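Local structure of CRISPR-associated protein, Cse2 family (Thermobifida fusca, 4H79) at residues D105-R110 and R160-L165. The protein probably binds nucleic acid as the CasB (Cse2-family) subunit of the CRISPR-associated Cascade complex. Residues are numbered along the deposited sequence; the frame is centred on the assembly and turned at random.
Sequences DRMHQR and RDAIPL. With EDO (1,2-ethanediol), chain C.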
ATOM      1  N   ASP A 105       3.639 -16.370  -5.571  1.00 49.24           N
ATOM      2  CA  ASP A 105       2.806 -16.021  -4.471  1.00 37.65           C
ATOM      3  C   ASP A 105       2.017 -14.706  -4.707  1.00 29.26           C
ATOM      4  O   ASP A 105       2.459 -13.858  -5.490  1.00 29.52           O
ATOM      5  CB  ASP A 105       3.706 -15.857  -3.253  1.00 47.31           C
ATOM      6  CG  ASP A 105       3.165 -16.556  -2.037  1.00 67.55           C
ATOM      7  OD1 ASP A 105       1.902 -16.600  -1.882  1.00 54.81           O
ATOM      8  OD2 ASP A 105       4.004 -17.059  -1.244  1.00 72.52           O
ATOM      9  N   ARG A 106       0.865 -14.556  -4.026  1.00 23.10           N
ATOM     10  CA  ARG A 106       0.150 -13.284  -4.035  1.00 27.24           C
ATOM     11  C   ARG A 106       0.756 -12.262  -3.061  1.00 28.59           C
ATOM     12  O   ARG A 106       0.820 -12.517  -1.840  1.00 26.77           O
ATOM     13  CB  ARG A 106      -1.320 -13.489  -3.661  1.00 24.37           C
ATOM     14  CG  ARG A 106      -2.090 -14.457  -4.627  1.00 26.72           C
ATOM     15  CD  ARG A 106      -3.419 -14.901  -4.020  1.00 41.64           C
ATOM     16  NE  ARG A 106      -4.258 -15.573  -5.043  1.00 53.26           N
ATOM     17  CZ  ARG A 106      -4.317 -16.895  -5.270  1.00 59.25           C
ATOM     18  NH1 ARG A 106      -3.605 -17.762  -4.554  1.00 62.26           N
ATOM     19  NH2 ARG A 106      -5.099 -17.370  -6.222  1.00 56.80           N
ATOM     20  N   MET A 107       1.136 -11.102  -3.580  1.00 21.50           N
ATOM     21  CA  MET A 107       1.777 -10.061  -2.699  1.00 17.65           C
ATOM     22  C   MET A 107       0.754  -9.212  -1.978  1.00 20.34           C
ATOM     23  O   MET A 107       1.053  -8.525  -0.999  1.00 23.88           O
ATOM     24  CB  MET A 107       2.774  -9.201  -3.449  1.00 16.69           C
ATOM     25  CG  MET A 107       4.026 -10.006  -3.907  1.00 16.59           C
ATOM     26  SD  MET A 107       4.908 -10.727  -2.417  1.00 23.11           S
ATOM     27  CE  MET A 107       4.406 -12.418  -2.355  1.00 26.61           C
ATOM     28  N   HIS A 108      -0.500  -9.275  -2.425  1.00 20.78           N
ATOM     29  CA  HIS A 108      -1.582  -8.686  -1.658  1.00 24.09           C
ATOM     30  C   HIS A 108      -2.377  -9.780  -0.928  1.00 27.18           C
ATOM     31  O   HIS A 108      -3.008 -10.626  -1.587  1.00 25.17           O
ATOM     32  CB  HIS A 108      -2.507  -7.828  -2.561  1.00 21.64           C
ATOM     33  CG  HIS A 108      -3.831  -7.539  -1.935  1.00 19.74           C
ATOM     34  ND1 HIS A 108      -3.978  -6.784  -0.774  1.00 23.98           N
ATOM     35  CD2 HIS A 108      -5.115  -7.960  -2.294  1.00 21.79           C
ATOM     36  CE1 HIS A 108      -5.307  -6.750  -0.415  1.00 27.32           C
ATOM     37  NE2 HIS A 108      -6.012  -7.455  -1.341  1.00 22.28           N
ATOM     38  N   GLN A 109      -2.339  -9.791   0.413  1.00 20.89           N
ATOM     39  CA  GLN A 109      -3.114 -10.757   1.235  1.00 21.21           C
ATOM     40  C   GLN A 109      -3.687  -9.993   2.389  1.00 25.10           C
ATOM     41  O   GLN A 109      -2.953  -9.247   3.076  1.00 26.26           O
ATOM     42  CB  GLN A 109      -2.249 -11.925   1.746  1.00 21.10           C
ATOM     43  CG  GLN A 109      -1.761 -12.791   0.582  1.00 22.90           C
ATOM     44  CD  GLN A 109      -0.913 -13.992   1.008  1.00 25.47           C
ATOM     45  OE1 GLN A 109      -1.201 -14.588   2.022  1.00 27.55           O
ATOM     46  NE2 GLN A 109       0.113 -14.363   0.220  1.00 22.49           N
ATOM     47  N   ARG A 110      -5.009 -10.175   2.612  1.00 23.93           N
ATOM     48  CA  ARG A 110      -5.703  -9.513   3.699  1.00 28.36           C
ATOM     49  C   ARG A 110      -5.106  -9.904   5.035  1.00 29.78           C
ATOM     50  O   ARG A 110      -4.715 -11.074   5.239  1.00 31.12           O
ATOM     51  CB  ARG A 110      -7.206  -9.877   3.737  1.00 31.74           C
ATOM     52  CG  ARG A 110      -8.009  -9.360   2.542  1.00 40.96           C
ATOM     53  CD  ARG A 110      -7.990  -7.834   2.352  1.00 38.96           C
ATOM     54  NE  ARG A 110      -8.252  -7.084   3.570  1.00 53.97           N
ATOM     55  CZ  ARG A 110      -9.406  -7.103   4.198  1.00 39.82           C
ATOM     56  NH1 ARG A 110     -10.400  -7.785   3.699  1.00 57.93           N
ATOM     57  NH2 ARG A 110      -9.575  -6.427   5.296  1.00 43.18           N
ATOM     58  N   ARG A 160      11.590  -8.736  -1.891  1.00 20.34           N
ATOM     59  CA  ARG A 160      12.794  -9.622  -1.954  1.00 20.57           C
ATOM     60  C   ARG A 160      12.597 -10.862  -1.048  1.00 19.30           C
ATOM     61  O   ARG A 160      13.038 -11.945  -1.393  1.00 19.83           O
ATOM     62  CB  ARG A 160      14.082  -8.816  -1.562  1.00 26.30           C
ATOM     63  CG  ARG A 160      15.406  -9.580  -1.761  1.00 40.13           C
ATOM     64  CD  ARG A 160      16.505  -8.634  -2.274  1.00 47.88           C
ATOM     65  NE  ARG A 160      17.564  -9.343  -3.000  1.00 50.82           N
ATOM     66  CZ  ARG A 160      18.641  -9.872  -2.416  1.00 53.11           C
ATOM     67  NH1 ARG A 160      19.564 -10.518  -3.157  1.00 43.79           N
ATOM     68  NH2 ARG A 160      18.800  -9.754  -1.089  1.00 42.20           N
ATOM     69  N   ASP A 161      11.871 -10.700   0.065  1.00 16.95           N
ATOM     70  CA  ASP A 161      11.596 -11.801   1.016  1.00 18.46           C
ATOM     71  C   ASP A 161      10.236 -12.452   0.734  1.00 19.86           C
ATOM     72  O   ASP A 161       9.813 -13.307   1.477  1.00 19.09           O
ATOM     73  CB  ASP A 161      11.661 -11.279   2.472  1.00 19.05           C
ATOM     74  CG  ASP A 161      13.074 -11.299   3.044  1.00 24.35           C
ATOM     75  OD1 ASP A 161      14.068 -11.181   2.232  1.00 23.44           O
ATOM     76  OD2 ASP A 161      13.214 -11.486   4.274  1.00 20.27           O
ATOM     77  N   ALA A 162       9.541 -11.988  -0.314  1.00 21.74           N
ATOM     78  CA  ALA A 162       8.234 -12.533  -0.721  1.00 20.91           C
ATOM     79  C   ALA A 162       7.231 -12.437   0.419  1.00 19.25           C
ATOM     80  O   ALA A 162       6.442 -13.371   0.644  1.00 23.01           O
ATOM     81  CB  ALA A 162       8.397 -14.019  -1.155  1.00 19.16           C
ATOM     82  N   ILE A 163       7.276 -11.352   1.195  1.00 19.48           N
ATOM     83  CA  ILE A 163       6.305 -11.128   2.272  1.00 18.37           C
ATOM     84  C   ILE A 163       5.149 -10.268   1.708  1.00 21.56           C
ATOM     85  O   ILE A 163       5.391  -9.116   1.246  1.00 19.67           O
ATOM     86  CB  ILE A 163       6.993 -10.344   3.432  1.00 17.52           C
ATOM     87  CG1 ILE A 163       8.180 -11.169   3.994  1.00 20.27           C
ATOM     88  CG2 ILE A 163       5.986 -10.012   4.591  1.00 17.05           C
ATOM     89  CD1 ILE A 163       9.225 -10.262   4.734  1.00 20.69           C
ATOM     90  N   PRO A 164       3.907 -10.734   1.858  1.00 21.37           N
ATOM     91  CA  PRO A 164       2.746 -10.037   1.348  1.00 22.46           C
ATOM     92  C   PRO A 164       2.339  -8.864   2.253  1.00 25.18           C
ATOM     93  O   PRO A 164       2.749  -8.759   3.427  1.00 21.64           O
ATOM     94  CB  PRO A 164       1.654 -11.141   1.392  1.00 22.77           C
ATOM     95  CG  PRO A 164       2.035 -11.990   2.541  1.00 24.54           C
ATOM     96  CD  PRO A 164       3.536 -12.008   2.534  1.00 22.24           C
ATOM     97  N   LEU A 165       1.502  -7.987   1.729  1.00 21.50           N
ATOM     98  CA  LEU A 165       0.922  -6.918   2.490  1.00 19.37           C
ATOM     99  C   LEU A 165      -0.598  -6.785   2.164  1.00 23.16           C
ATOM    100  O   LEU A 165      -1.048  -7.123   1.072  1.00 24.09           O
ATOM    101  CB  LEU A 165       1.675  -5.657   2.113  1.00 22.10           C
ATOM    102  CG  LEU A 165       1.709  -4.415   2.892  1.00 28.51           C
ATOM    103  CD1 LEU A 165       2.251  -4.696   4.315  1.00 26.69           C
ATOM    104  CD2 LEU A 165       2.613  -3.392   2.067  1.00 27.40           C
TER
HETATM  105  C1  EDO C 302      -6.500 -11.090  -0.544  1.00 41.38           C
HETATM  106  O1  EDO C 302      -6.329 -11.805   0.711  1.00 41.37           O
HETATM  107  C2  EDO C 302      -6.335 -12.046  -1.725  1.00 47.66           C
HETATM  108  O2  EDO C 302      -4.988 -12.516  -1.660  1.00 37.43           O
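Met107 and Leu165 join two loops through their backbones. Leu165 N donates to Met107 O at 2.8 Å, with an N-H...O angle of 168°. Gln109 N returns a bond to Leu165 O at 3.0 Å. The same oxygen also takes a CA-H...O contact from His108 CA at 3.2 Å.

These bonds make a single beta bridge between His108 and Leu165 in a mostly helical Cse2-family fold with no regular strand. It ties the loop after helix 80-99 to the loop between helices 144-160 and 167-176. Helix 144-160 ends in a Schellman motif, with Ala162 at positive phi.

Side-chain packing flanks the bridge. The Gln109 side chain runs past Pro164, and its NE2 is 3.8 Å from Pro164 CB. That amide is held by a bond of 2.9 Å from NE2 to Arg106 O, in the carbonyl plane. Met107 bends at chi2 (-60°), and its CE comes to 3.7 Å from Ala162 O.

His108 has CG anti to the backbone N (chi1 163°). Its NE2 bonds Asp22 of helix 16-33, and its ND1 bonds the backbone N of Tyr167. An ethanediol, probably from crystallisation, accepts from Arg110 N and donates to His108 O.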